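Local coordinates for Tat pathway signal sequence domain protein (PDB 4Q9A) that probably acts as an acyl ester hydrolase of the GDSL-like, SGNH hydrolase superfamily, although its natural substrate is not established, at residues F149-G154 against A198-W203; V185-G190 against A219-E224; N78-L83 against N125-L130; L145-T150 against S172-S177. One frame throughout, in Å; residues are numbered along the deposited sequence.

Interaction 1 of 4, residues F149-G154 against A198-W203; sequences FTLRDG and APARYW
The guanidinium of Arg201 has the carbonyl carbon of Gly154 over one face and the carbonyl oxygen of Asp153 at its edge. Asp153 O takes the NE-H of Arg201 (NE to O 2.8 Å, N-H...O 157°) while sitting 17° out of the guanidinium plane, and a bend in the arginine chain at chi3 (-146°) sets the group there. The Trp203 indole carries Tyr202 CD2 over the centre of one face, and its NE1 gives its hydrogen to Ala198 O in the ring plane, 3.1 Å away. Leu151 crosses the Trp203 side chain at about a right angle, its CD2 3.6 Å from Trp203 CB. Between the two ends, the methyl of Ala200 packs on Leu151 CB (4.0 Å) and on Asp153 CB (3.9 Å). The carboxylate of Asp153 stays beyond salt-bridge range of Arg201, so the backbone carbonyl makes the polar link at this solvent-facing side. On the inner side, Phe191 of helix 187-194 backs both Leu151 and Trp203. What results is a type I beta turn, Leu151 to Gly154, in the loop after strand 142-146, lying against the weakly bonded helical turn 200-203. Leu151 also bonds through its backbone to Gly207, in a DGVH sequence consistent with the Asp-His block of SGNH hydrolases.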
loop_
_atom_site.group_PDB
_atom_site.type_symbol
_atom_site.label_atom_id
_atom_site.label_comp_id
_atom_site.label_asym_id
_atom_site.label_seq_id
_atom_site.Cartn_x
_atom_site.Cartn_y
_atom_site.Cartn_z
ATOM N N PHE A 149 -4.456 -6.197 19.354
ATOM C CA PHE A 149 -4.559 -7.597 18.924
ATOM C C PHE A 149 -3.264 -8.401 19.028
ATOM O O PHE A 149 -2.183 -7.830 19.167
ATOM C CB PHE A 149 -4.994 -7.617 17.431
ATOM C CG PHE A 149 -4.032 -6.862 16.526
ATOM C CD1 PHE A 149 -2.916 -7.493 15.986
ATOM C CD2 PHE A 149 -4.201 -5.502 16.282
ATOM C CE1 PHE A 149 -1.985 -6.776 15.226
ATOM C CE2 PHE A 149 -3.280 -4.792 15.512
ATOM C CZ PHE A 149 -2.179 -5.434 14.985
ATOM N N THR A 150 -3.379 -9.730 18.813
ATOM C CA THR A 150 -2.275 -10.699 18.757
ATOM C C THR A 150 -2.621 -11.902 17.878
ATOM O O THR A 150 -3.781 -12.333 17.821
ATOM C CB THR A 150 -1.878 -11.250 20.143
ATOM O OG1 THR A 150 -3.000 -11.938 20.708
ATOM C CG2 THR A 150 -1.305 -10.192 21.092
ATOM N N LEU A 151 -1.585 -12.488 17.264
ATOM C CA LEU A 151 -1.643 -13.722 16.507
ATOM C C LEU A 151 -0.925 -14.785 17.396
ATOM O O LEU A 151 0.280 -14.684 17.642
ATOM C CB LEU A 151 -1.032 -13.518 15.115
ATOM C CG LEU A 151 -1.873 -12.639 14.140
ATOM C CD1 LEU A 151 -1.472 -11.137 14.214
ATOM C CD2 LEU A 151 -1.751 -13.143 12.708
ATOM N N ARG A 152 -1.718 -15.708 17.988
ATOM C CA ARG A 152 -1.312 -16.734 18.951
ATOM C C ARG A 152 -0.075 -17.550 18.531
ATOM O O ARG A 152 0.752 -17.916 19.393
ATOM C CB ARG A 152 -2.474 -17.692 19.231
ATOM C CG ARG A 152 -3.568 -17.086 20.095
ATOM C CD ARG A 152 -4.452 -18.130 20.753
ATOM N NE ARG A 152 -5.481 -17.515 21.600
ATOM C CZ ARG A 152 -5.976 -18.066 22.704
ATOM N NH1 ARG A 152 -5.540 -19.251 23.119
ATOM N NH2 ARG A 152 -6.906 -17.432 23.410
ATOM N N ASP A 153 0.045 -17.849 17.219
ATOM C CA ASP A 153 1.190 -18.610 16.719
ATOM C C ASP A 153 2.318 -17.691 16.211
ATOM O O ASP A 153 3.116 -18.084 15.357
ATOM C CB ASP A 153 0.777 -19.627 15.643
ATOM C CG ASP A 153 1.647 -20.890 15.598
ATOM O OD1 ASP A 153 2.402 -21.142 16.584
ATOM O OD2 ASP A 153 1.557 -21.642 14.594
ATOM N N GLY A 154 2.414 -16.501 16.797
ATOM C CA GLY A 154 3.488 -15.556 16.509
ATOM C C GLY A 154 4.692 -15.935 17.345
ATOM O O GLY A 154 4.550 -16.674 18.331
ATOM N N ALA A 198 -4.323 -18.649 5.966
ATOM C CA ALA A 198 -2.854 -18.793 5.919
ATOM C C ALA A 198 -2.272 -18.714 7.354
ATOM O O ALA A 198 -2.856 -18.019 8.189
ATOM C CB ALA A 198 -2.232 -17.714 5.028
ATOM N N PRO A 199 -1.140 -19.399 7.670
ATOM C CA PRO A 199 -0.607 -19.351 9.053
ATOM C C PRO A 199 -0.269 -17.954 9.558
ATOM O O PRO A 199 0.080 -17.066 8.778
ATOM C CB PRO A 199 0.655 -20.216 8.984
ATOM C CG PRO A 199 0.974 -20.322 7.529
ATOM C CD PRO A 199 -0.333 -20.298 6.821
ATOM N N ALA A 200 -0.388 -17.773 10.887
ATOM C CA ALA A 200 -0.152 -16.522 11.609
ATOM C C ALA A 200 1.135 -15.815 11.199
ATOM O O ALA A 200 1.119 -14.599 11.008
ATOM C CB ALA A 200 -0.110 -16.801 13.095
ATOM N N ARG A 201 2.236 -16.562 11.021
ATOM C CA ARG A 201 3.540 -15.975 10.710
ATOM C C ARG A 201 3.659 -15.434 9.268
ATOM O O ARG A 201 4.644 -14.763 8.944
ATOM C CB ARG A 201 4.668 -16.929 11.086
ATOM C CG ARG A 201 4.758 -16.984 12.603
ATOM C CD ARG A 201 6.014 -17.596 13.127
ATOM N NE ARG A 201 5.719 -18.310 14.366
ATOM C CZ ARG A 201 6.641 -18.768 15.199
ATOM N NH1 ARG A 201 7.929 -18.554 14.957
ATOM N NH2 ARG A 201 6.283 -19.429 16.293
ATOM N N TYR A 202 2.624 -15.655 8.446
ATOM C CA TYR A 202 2.485 -15.070 7.119
ATOM C C TYR A 202 2.006 -13.622 7.310
ATOM O O TYR A 202 2.493 -12.706 6.642
ATOM C CB TYR A 202 1.495 -15.900 6.265
ATOM C CG TYR A 202 1.174 -15.299 4.915
ATOM C CD1 TYR A 202 2.035 -15.463 3.835
ATOM C CD2 TYR A 202 -0.002 -14.586 4.708
ATOM C CE1 TYR A 202 1.743 -14.918 2.586
ATOM C CE2 TYR A 202 -0.313 -14.052 3.459
ATOM C CZ TYR A 202 0.572 -14.207 2.403
ATOM O OH TYR A 202 0.309 -13.674 1.168
ATOM N N TRP A 203 1.078 -13.428 8.259
ATOM C CA TRP A 203 0.458 -12.149 8.570
ATOM C C TRP A 203 1.331 -11.294 9.458
ATOM O O TRP A 203 1.376 -10.081 9.270
ATOM C CB TRP A 203 -0.899 -12.384 9.252
ATOM C CG TRP A 203 -1.833 -13.230 8.444
ATOM C CD1 TRP A 203 -2.055 -14.568 8.578
ATOM C CD2 TRP A 203 -2.593 -12.810 7.307
ATOM N NE1 TRP A 203 -2.952 -14.997 7.626
ATOM C CE2 TRP A 203 -3.285 -13.941 6.820
ATOM C CE3 TRP A 203 -2.752 -11.579 6.638
ATOM C CZ2 TRP A 203 -4.141 -13.878 5.711
ATOM C CZ3 TRP A 203 -3.602 -11.520 5.536
ATOM C CH2 TRP A 203 -4.288 -12.658 5.089
#

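Interaction 2 of 4, residues V185-G190 against A219-E224; sequences VPFQSG and ANMWME
A Met-aromatic contact ties the start of helix 187-194 to helix 212-226: Met221, a selenomethionine in this model, brings SE to the edge of the Phe187 ring, 5.2 Å from its centroid and 85° off the ring normal. Met221 SE also rests on Gly190 CA at 3.6 Å, where a side chain on the glycine would run into it. The bend at chi3 (70°) carries Met221 CE back to Pro186, 3.9 Å from its CD, so the end of the Met221 chain lies between the proline and the first helical turn. Val185 splits its two methyls: CG1, anti to the backbone N, faces the Met221 backbone and packs 3.8 Å from Met221 CB, whereas CG2 reaches Trp222 CD1 at 3.9 Å. With an alanine here both methyls go, which would probably leave a gap beside Met221 CB and the Trp222 indole less firmly held on that side. The indole is also fixed by its NE1, bonded to Ser100 OG. No hydrogen bond crosses the contact. Val185 ends the sheet's edge strand 183-185, where it meets Val144 and Cys146 of strand 142-146, and helix 51-62 flanks helix 212-226 through Thr55 and Gln58.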
loop_
_atom_site.group_PDB
_atom_site.type_symbol
_atom_site.label_atom_id
_atom_site.label_comp_id
_atom_site.label_asym_id
_atom_site.label_seq_id
_atom_site.Cartn_x
_atom_site.Cartn_y
_atom_site.Cartn_z
ATOM N N VAL A 185 -12.441 -0.320 15.212
ATOM C CA VAL A 185 -11.904 -1.244 14.204
ATOM C C VAL A 185 -11.574 -2.566 14.944
ATOM O O VAL A 185 -10.697 -2.573 15.816
ATOM C CB VAL A 185 -10.710 -0.689 13.366
ATOM C CG1 VAL A 185 -10.528 -1.517 12.100
ATOM C CG2 VAL A 185 -10.902 0.779 13.000
ATOM N N PRO A 186 -12.327 -3.668 14.680
ATOM C CA PRO A 186 -12.098 -4.918 15.432
ATOM C C PRO A 186 -11.034 -5.811 14.793
ATOM O O PRO A 186 -11.345 -6.883 14.245
ATOM C CB PRO A 186 -13.481 -5.576 15.424
ATOM C CG PRO A 186 -14.133 -5.073 14.164
ATOM C CD PRO A 186 -13.432 -3.829 13.709
ATOM N N PHE A 187 -9.772 -5.372 14.890
ATOM C CA PHE A 187 -8.621 -6.046 14.295
ATOM C C PHE A 187 -8.503 -7.522 14.680
ATOM O O PHE A 187 -8.198 -8.324 13.805
ATOM C CB PHE A 187 -7.327 -5.317 14.638
ATOM C CG PHE A 187 -7.101 -4.003 13.921
ATOM C CD1 PHE A 187 -7.467 -3.845 12.588
ATOM C CD2 PHE A 187 -6.427 -2.965 14.542
ATOM C CE1 PHE A 187 -7.201 -2.659 11.906
ATOM C CE2 PHE A 187 -6.171 -1.771 13.861
ATOM C CZ PHE A 187 -6.554 -1.628 12.545
ATOM N N GLN A 188 -8.794 -7.894 15.941
ATOM C CA GLN A 188 -8.706 -9.280 16.400
ATOM C C GLN A 188 -9.595 -10.213 15.561
ATOM O O GLN A 188 -9.090 -11.229 15.081
ATOM C CB GLN A 188 -9.029 -9.405 17.908
ATOM C CG GLN A 188 -8.538 -10.694 18.577
ATOM C CD GLN A 188 -7.032 -10.855 18.576
ATOM O OE1 GLN A 188 -6.307 -10.345 19.449
ATOM N NE2 GLN A 188 -6.533 -11.625 17.608
ATOM N N SER A 189 -10.872 -9.840 15.324
ATOM C CA SER A 189 -11.835 -10.620 14.527
ATOM C C SER A 189 -11.292 -10.900 13.135
ATOM O O SER A 189 -11.422 -12.031 12.637
ATOM C CB SER A 189 -13.151 -9.870 14.406
ATOM O OG SER A 189 -13.508 -9.337 15.669
ATOM N N GLY A 190 -10.663 -9.870 12.541
ATOM C CA GLY A 190 -10.061 -9.952 11.220
ATOM C C GLY A 190 -8.905 -10.912 11.188
ATOM O O GLY A 190 -8.812 -11.739 10.279
ATOM N N ALA A 219 -5.543 -2.176 7.002
ATOM C CA ALA A 219 -5.937 -1.022 6.188
ATOM C C ALA A 219 -7.369 -1.197 5.671
ATOM O O ALA A 219 -8.186 -0.286 5.814
ATOM C CB ALA A 219 -4.973 -0.843 5.020
ATOM N N ASN A 220 -7.682 -2.392 5.134
ATOM C CA ASN A 220 -8.994 -2.739 4.596
ATOM C C ASN A 220 -10.067 -2.712 5.687
ATOM O O ASN A 220 -11.179 -2.234 5.438
ATOM C CB ASN A 220 -8.947 -4.117 3.930
ATOM C CG ASN A 220 -8.045 -4.236 2.719
ATOM O OD1 ASN A 220 -7.543 -3.247 2.167
ATOM N ND2 ASN A 220 -7.845 -5.466 2.256
HETATM N N MSE A 221 -9.722 -3.203 6.897
HETATM C CA MSE A 221 -10.621 -3.225 8.057
HETATM C C MSE A 221 -10.998 -1.801 8.479
HETATM O O MSE A 221 -12.174 -1.491 8.694
HETATM C CB MSE A 221 -9.961 -3.953 9.224
HETATM C CG MSE A 221 -9.802 -5.443 8.998
HETATM SE SE MSE A 221 -9.712 -6.390 10.689
HETATM C CE MSE A 221 -11.570 -6.125 11.224
ATOM N N TRP A 222 -9.980 -0.947 8.569
ATOM C CA TRP A 222 -10.078 0.453 8.916
ATOM C C TRP A 222 -10.948 1.189 7.901
ATOM O O TRP A 222 -11.854 1.918 8.307
ATOM C CB TRP A 222 -8.678 1.057 8.985
ATOM C CG TRP A 222 -8.583 2.335 9.754
ATOM C CD1 TRP A 222 -8.046 2.507 10.999
ATOM C CD2 TRP A 222 -8.902 3.648 9.266
ATOM N NE1 TRP A 222 -8.027 3.843 11.327
ATOM C CE2 TRP A 222 -8.548 4.567 10.280
ATOM C CE3 TRP A 222 -9.457 4.138 8.064
ATOM C CZ2 TRP A 222 -8.764 5.942 10.143
ATOM C CZ3 TRP A 222 -9.649 5.501 7.920
ATOM C CH2 TRP A 222 -9.316 6.386 8.952
HETATM N N MSE A 223 -10.727 0.972 6.596
HETATM C CA MSE A 223 -11.551 1.634 5.584
HETATM C C MSE A 223 -13.011 1.182 5.711
HETATM O O MSE A 223 -13.911 2.005 5.606
HETATM C CB MSE A 223 -11.008 1.369 4.183
HETATM C CG MSE A 223 -9.666 2.025 3.925
HETATM SE SE MSE A 223 -9.707 3.957 4.057
HETATM C CE MSE A 223 -10.455 4.305 2.303
ATOM N N GLU A 224 -13.227 -0.114 6.016
ATOM C CA GLU A 224 -14.541 -0.724 6.202
ATOM C C GLU A 224 -15.231 -0.219 7.479
ATOM O O GLU A 224 -16.376 0.205 7.386
ATOM C CB GLU A 224 -14.427 -2.248 6.240
ATOM C CG GLU A 224 -15.703 -2.961 5.833
ATOM C CD GLU A 224 -15.500 -4.427 5.503
ATOM O OE1 GLU A 224 -14.844 -4.728 4.477
ATOM O OE2 GLU A 224 -16.010 -5.277 6.271
#

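Interaction 3 of 4, residues N78-L83 against N125-L130; sequences NKVYQL and NDLRAL
This is an apolar helix-to-helix contact on one flank of the parallel sheet, in which Val80 and Leu83 of short helix 80-84 pack on Leu127 and Leu130 of long helix 120-137. Val80 is the central piece. Val80 CG1, held anti to the backbone N (chi1 -173°), enters the surface of the longer helix, 3.5 Å from Leu127 N and 3.7 Å from Asp126 CB. Val80 CG1 also meets Leu127 CD1 at 4.1 Å and Leu130 CD2 at 4.2 Å. One turn on, the Leu83 and Leu130 side chains cross at about a right angle, with Leu130 CD2 against Leu83 CB at 3.8 Å. Ile103 backs Val80 and Leu83, Trp87 lies on Leu130, and Leu176 of helix 167-179 covers Leu127.

Ahead of the helix, Lys79 N donates to Gln82 OE1, in the carbonyl plane and on a lone pair, which ties the Gln82 side chain back over the first turn. Val80 N bonds Asp107 OD2 and Asn78 O takes Asn106 ND2; these two partners belong to a GVND sequence consistent with the Gly-x-Asn-Asp block of SGNH hydrolases.

No hydrogen bond or salt bridge crosses between the two segments, so here the contact rests on shape and apolar area. Asp126 sits at the margin, its OD2 4.0 Å from Tyr81 N, where its negative charge would probably be mildly favoured by the N-terminal end of helix 80-84.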
loop_
_atom_site.group_PDB
_atom_site.type_symbol
_atom_site.label_atom_id
_atom_site.label_comp_id
_atom_site.label_asym_id
_atom_site.label_seq_id
_atom_site.Cartn_x
_atom_site.Cartn_y
_atom_site.Cartn_z
ATOM N N ASN A 78 5.324 2.772 22.919
ATOM C CA ASN A 78 4.367 3.622 23.608
ATOM C C ASN A 78 3.205 2.892 24.320
ATOM O O ASN A 78 2.630 1.911 23.838
ATOM C CB ASN A 78 3.801 4.677 22.665
ATOM C CG ASN A 78 4.421 6.036 22.825
ATOM O OD1 ASN A 78 3.772 7.060 22.572
ATOM N ND2 ASN A 78 5.680 6.083 23.272
ATOM N N LYS A 79 2.884 3.426 25.497
ATOM C CA LYS A 79 1.766 3.018 26.335
ATOM C C LYS A 79 0.842 4.232 26.431
ATOM O O LYS A 79 1.227 5.331 26.005
ATOM C CB LYS A 79 2.248 2.493 27.692
ATOM C CG LYS A 79 2.888 1.100 27.567
ATOM C CD LYS A 79 4.067 0.902 28.504
ATOM C CE LYS A 79 5.349 1.413 27.909
ATOM N NZ LYS A 79 6.122 2.229 28.870
ATOM N N VAL A 80 -0.392 4.039 26.906
ATOM C CA VAL A 80 -1.363 5.140 26.965
ATOM C C VAL A 80 -0.760 6.415 27.640
ATOM O O VAL A 80 -0.862 7.493 27.055
ATOM C CB VAL A 80 -2.710 4.753 27.602
ATOM C CG1 VAL A 80 -3.705 5.895 27.459
ATOM C CG2 VAL A 80 -3.280 3.502 26.956
ATOM N N TYR A 81 -0.116 6.292 28.823
ATOM C CA TYR A 81 0.467 7.461 29.492
ATOM C C TYR A 81 1.481 8.170 28.598
ATOM O O TYR A 81 1.552 9.398 28.624
ATOM C CB TYR A 81 1.098 7.093 30.846
ATOM C CG TYR A 81 2.484 6.484 30.790
ATOM C CD1 TYR A 81 2.663 5.122 30.557
ATOM C CD2 TYR A 81 3.613 7.256 31.033
ATOM C CE1 TYR A 81 3.932 4.550 30.551
ATOM C CE2 TYR A 81 4.889 6.699 31.010
ATOM C CZ TYR A 81 5.046 5.344 30.776
ATOM O OH TYR A 81 6.312 4.808 30.775
ATOM N N GLN A 82 2.239 7.396 27.797
ATOM C CA GLN A 82 3.254 7.925 26.893
ATOM C C GLN A 82 2.633 8.695 25.720
ATOM O O GLN A 82 3.290 9.594 25.198
ATOM C CB GLN A 82 4.182 6.820 26.409
ATOM C CG GLN A 82 5.288 6.556 27.418
ATOM C CD GLN A 82 5.930 5.203 27.297
ATOM O OE1 GLN A 82 5.394 4.270 26.691
ATOM N NE2 GLN A 82 7.087 5.061 27.913
ATOM N N LEU A 83 1.368 8.397 25.341
ATOM C CA LEU A 83 0.647 9.165 24.314
ATOM C C LEU A 83 0.260 10.506 24.903
ATOM O O LEU A 83 0.467 11.533 24.260
ATOM C CB LEU A 83 -0.620 8.460 23.768
ATOM C CG LEU A 83 -0.483 7.177 22.969
ATOM C CD1 LEU A 83 -1.832 6.747 22.459
ATOM C CD2 LEU A 83 0.477 7.313 21.798
ATOM N N ASN A 125 -8.360 3.294 32.639
ATOM C CA ASN A 125 -8.480 4.621 33.240
ATOM C C ASN A 125 -7.709 5.682 32.451
ATOM O O ASN A 125 -8.245 6.762 32.206
ATOM C CB ASN A 125 -8.018 4.601 34.694
ATOM C CG ASN A 125 -8.943 3.835 35.597
ATOM O OD1 ASN A 125 -10.171 3.984 35.545
ATOM N ND2 ASN A 125 -8.369 3.020 36.459
ATOM N N ASP A 126 -6.476 5.358 32.041
ATOM C CA ASP A 126 -5.601 6.252 31.276
ATOM C C ASP A 126 -6.190 6.591 29.899
ATOM O O ASP A 126 -6.134 7.764 29.487
ATOM C CB ASP A 126 -4.192 5.660 31.125
ATOM C CG ASP A 126 -3.301 5.730 32.368
ATOM O OD1 ASP A 126 -3.827 6.038 33.474
ATOM O OD2 ASP A 126 -2.089 5.447 32.244
ATOM N N LEU A 127 -6.776 5.578 29.207
ATOM C CA LEU A 127 -7.392 5.755 27.889
ATOM C C LEU A 127 -8.666 6.604 28.004
ATOM O O LEU A 127 -8.858 7.521 27.200
ATOM C CB LEU A 127 -7.671 4.395 27.225
ATOM C CG LEU A 127 -7.830 4.342 25.675
ATOM C CD1 LEU A 127 -6.866 5.284 24.935
ATOM C CD2 LEU A 127 -7.637 2.933 25.172
ATOM N N ARG A 128 -9.466 6.358 29.067
ATOM C CA ARG A 128 -10.673 7.120 29.356
ATOM C C ARG A 128 -10.283 8.593 29.472
ATOM O O ARG A 128 -10.854 9.448 28.785
ATOM C CB ARG A 128 -11.370 6.613 30.640
ATOM C CG ARG A 128 -12.677 7.362 30.924
ATOM C CD ARG A 128 -13.564 6.723 31.984
ATOM N NE ARG A 128 -13.950 5.355 31.628
ATOM C CZ ARG A 128 -13.590 4.269 32.313
ATOM N NH1 ARG A 128 -12.876 4.387 33.435
ATOM N NH2 ARG A 128 -13.957 3.062 31.898
ATOM N N ALA A 129 -9.240 8.853 30.289
ATOM C CA ALA A 129 -8.682 10.169 30.568
ATOM C C ALA A 129 -8.193 10.834 29.286
ATOM O O ALA A 129 -8.524 12.007 29.071
ATOM C CB ALA A 129 -7.557 10.053 31.579
ATOM N N LEU A 130 -7.455 10.078 28.423
ATOM C CA LEU A 130 -6.940 10.566 27.131
ATOM C C LEU A 130 -8.073 10.928 26.149
ATOM O O LEU A 130 -7.974 11.931 25.439
ATOM C CB LEU A 130 -6.000 9.540 26.473
ATOM C CG LEU A 130 -5.176 10.034 25.251
ATOM C CD1 LEU A 130 -4.298 11.200 25.601
ATOM C CD2 LEU A 130 -4.300 8.927 24.686
#

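Interaction 4 of 4, residues L145-T150 against S172-S177; sequences LCEPFT and SARKLS
Leu145 and Pro148 meet Ala173 and Ser177 inside a beta-alpha-beta crossover: strand 142-146 leads through helix 167-179 to strand 183-185, its parallel neighbour in the sheet, and this contact seats the helix on the strand and the loop that leaves it. The close part is buried and mostly apolar. Leu145, with CG anti to the backbone N (chi1 -167°), sends CD2 onto the helix between two turns, where it faces Ala173 O and lies 4.1 Å from Ser177 CB and 4.4 Å from Leu176 CB. Further along, the Ala173 methyl fits against the Pro148 ring, CB to CD 3.6 Å. Tyr123 of helix 120-137 and Phe166 add to the cover of that proline, while Ile101 of strand 98-102 supports Leu145.

Toward solvent the contact slackens. The exposed Arg174 approaches Glu147 without forming a salt bridge: Arg174 NH2 stands 4.4 Å from Glu147 OE2, so at most a diffuse attraction acts there. The firmer partner of Glu147 is Gln188, whose backbone N bonds OE1, and the pairing of OE2 with Arg170 NE is long and weak. Phe184 of strand 183-185 lies beside both Glu147 and Arg174.

Ser177 meets Leu145 through its carbon and turns its hydroxyl back on its own helix: Ser177 OG, with chi1 at 82°, donates to Arg174 O at 2.7 Å.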
loop_
_atom_site.group_PDB
_atom_site.type_symbol
_atom_site.label_atom_id
_atom_site.label_comp_id
_atom_site.label_asym_id
_atom_site.label_seq_id
_atom_site.Cartn_x
_atom_site.Cartn_y
_atom_site.Cartn_z
ATOM N N LEU A 145 -11.121 4.464 17.188
ATOM C CA LEU A 145 -10.410 3.685 18.195
ATOM C C LEU A 145 -10.268 2.258 17.674
ATOM O O LEU A 145 -11.267 1.642 17.305
ATOM C CB LEU A 145 -11.120 3.745 19.555
ATOM C CG LEU A 145 -10.309 3.228 20.744
ATOM C CD1 LEU A 145 -9.102 4.117 21.045
ATOM C CD2 LEU A 145 -11.179 3.070 21.955
ATOM N N CYS A 146 -9.023 1.764 17.586
ATOM C CA CYS A 146 -8.685 0.441 17.055
ATOM C C CYS A 146 -8.505 -0.596 18.166
ATOM O O CYS A 146 -7.981 -0.282 19.250
ATOM C CB CYS A 146 -7.429 0.531 16.199
ATOM S SG CYS A 146 -7.559 1.660 14.790
ATOM N N GLU A 147 -8.907 -1.840 17.872
ATOM C CA GLU A 147 -8.792 -2.955 18.808
ATOM C C GLU A 147 -7.332 -3.445 18.889
ATOM O O GLU A 147 -6.788 -3.877 17.857
ATOM C CB GLU A 147 -9.734 -4.128 18.402
ATOM C CG GLU A 147 -9.849 -5.231 19.442
ATOM C CD GLU A 147 -10.741 -6.407 19.094
ATOM O OE1 GLU A 147 -10.820 -6.774 17.899
ATOM O OE2 GLU A 147 -11.340 -6.986 20.029
ATOM N N PRO A 148 -6.701 -3.442 20.101
ATOM C CA PRO A 148 -5.355 -4.050 20.232
ATOM C C PRO A 148 -5.472 -5.566 19.976
ATOM O O PRO A 148 -6.528 -6.144 20.273
ATOM C CB PRO A 148 -4.942 -3.708 21.660
ATOM C CG PRO A 148 -6.210 -3.494 22.386
ATOM C CD PRO A 148 -7.235 -3.016 21.410
ATOM N N PHE A 149 -4.456 -6.197 19.354
ATOM C CA PHE A 149 -4.559 -7.597 18.924
ATOM C C PHE A 149 -3.264 -8.401 19.028
ATOM O O PHE A 149 -2.183 -7.830 19.167
ATOM C CB PHE A 149 -4.994 -7.617 17.431
ATOM C CG PHE A 149 -4.032 -6.862 16.526
ATOM C CD1 PHE A 149 -2.916 -7.493 15.986
ATOM C CD2 PHE A 149 -4.201 -5.502 16.282
ATOM C CE1 PHE A 149 -1.985 -6.776 15.226
ATOM C CE2 PHE A 149 -3.280 -4.792 15.512
ATOM C CZ PHE A 149 -2.179 -5.434 14.985
ATOM N N THR A 150 -3.379 -9.730 18.813
ATOM C CA THR A 150 -2.275 -10.699 18.757
ATOM C C THR A 150 -2.621 -11.902 17.878
ATOM O O THR A 150 -3.781 -12.333 17.821
ATOM C CB THR A 150 -1.878 -11.250 20.143
ATOM O OG1 THR A 150 -3.000 -11.938 20.708
ATOM C CG2 THR A 150 -1.305 -10.192 21.092
ATOM N N SER A 172 -11.788 -3.488 27.129
ATOM C CA SER A 172 -11.682 -2.105 27.553
ATOM C C SER A 172 -11.703 -1.181 26.356
ATOM O O SER A 172 -12.479 -0.215 26.348
ATOM C CB SER A 172 -10.422 -1.889 28.386
ATOM O OG SER A 172 -10.461 -2.688 29.555
ATOM N N ALA A 173 -10.908 -1.493 25.328
ATOM C CA ALA A 173 -10.876 -0.677 24.112
ATOM C C ALA A 173 -12.288 -0.554 23.530
ATOM O O ALA A 173 -12.715 0.568 23.227
ATOM C CB ALA A 173 -9.924 -1.275 23.089
ATOM N N ARG A 174 -13.049 -1.687 23.488
ATOM C CA ARG A 174 -14.416 -1.695 22.975
ATOM C C ARG A 174 -15.348 -0.886 23.870
ATOM O O ARG A 174 -16.122 -0.081 23.344
ATOM C CB ARG A 174 -14.949 -3.120 22.804
ATOM C CG ARG A 174 -16.309 -3.163 22.104
ATOM C CD ARG A 174 -16.851 -4.569 21.939
ATOM N NE ARG A 174 -16.072 -5.363 20.984
ATOM C CZ ARG A 174 -16.210 -5.311 19.660
ATOM N NH1 ARG A 174 -17.094 -4.484 19.109
ATOM N NH2 ARG A 174 -15.452 -6.073 18.876
ATOM N N LYS A 175 -15.280 -1.101 25.207
ATOM C CA LYS A 175 -16.113 -0.427 26.221
ATOM C C LYS A 175 -15.990 1.100 26.099
ATOM O O LYS A 175 -16.995 1.817 26.205
ATOM C CB LYS A 175 -15.687 -0.887 27.631
ATOM C CG LYS A 175 -16.472 -0.297 28.803
ATOM C CD LYS A 175 -15.841 -0.725 30.137
ATOM C CE LYS A 175 -16.525 -0.155 31.356
ATOM N NZ LYS A 175 -15.834 -0.565 32.611
ATOM N N LEU A 176 -14.757 1.572 25.830
ATOM C CA LEU A 176 -14.470 2.980 25.725
ATOM C C LEU A 176 -14.937 3.541 24.397
ATOM O O LEU A 176 -15.399 4.686 24.363
ATOM C CB LEU A 176 -12.988 3.240 25.971
ATOM C CG LEU A 176 -12.568 3.045 27.434
ATOM C CD1 LEU A 176 -11.085 2.866 27.553
ATOM C CD2 LEU A 176 -13.088 4.195 28.348
ATOM N N SER A 177 -14.879 2.737 23.314
ATOM C CA SER A 177 -15.392 3.176 22.006
ATOM C C SER A 177 -16.907 3.435 22.131
ATOM O O SER A 177 -17.419 4.367 21.517
ATOM C CB SER A 177 -15.085 2.159 20.907
ATOM O OG SER A 177 -16.022 1.097 20.894
#

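Along the chain interaction 3 closes first; interactions 4 and 1 then start from the same piece of chain, sharing Phe149 and Thr150, and interactions 1 and 2 alternate. The sheet separates two layers: helices 120-137 and 167-179 of interactions 3 and 4 on one side, helices 187-194 and 212-226 of interaction 2 on the other. Interactions 2 and 4, centres about 11 Å apart, are joined by a probable backbone hydrogen bond, Glu147 N to Val185 O, just past the end of strand 142-146; interactions 3 and 4, centres about 13 Å apart, meet where helices 120-137 and 167-179 lie side by side. Interaction 1 lies farthest out, its centre about 27 Å from that of interaction 3. Together they join strand, loop and helices on both faces of a three-layer alpha/beta/alpha fold, as in SGNH hydrolases.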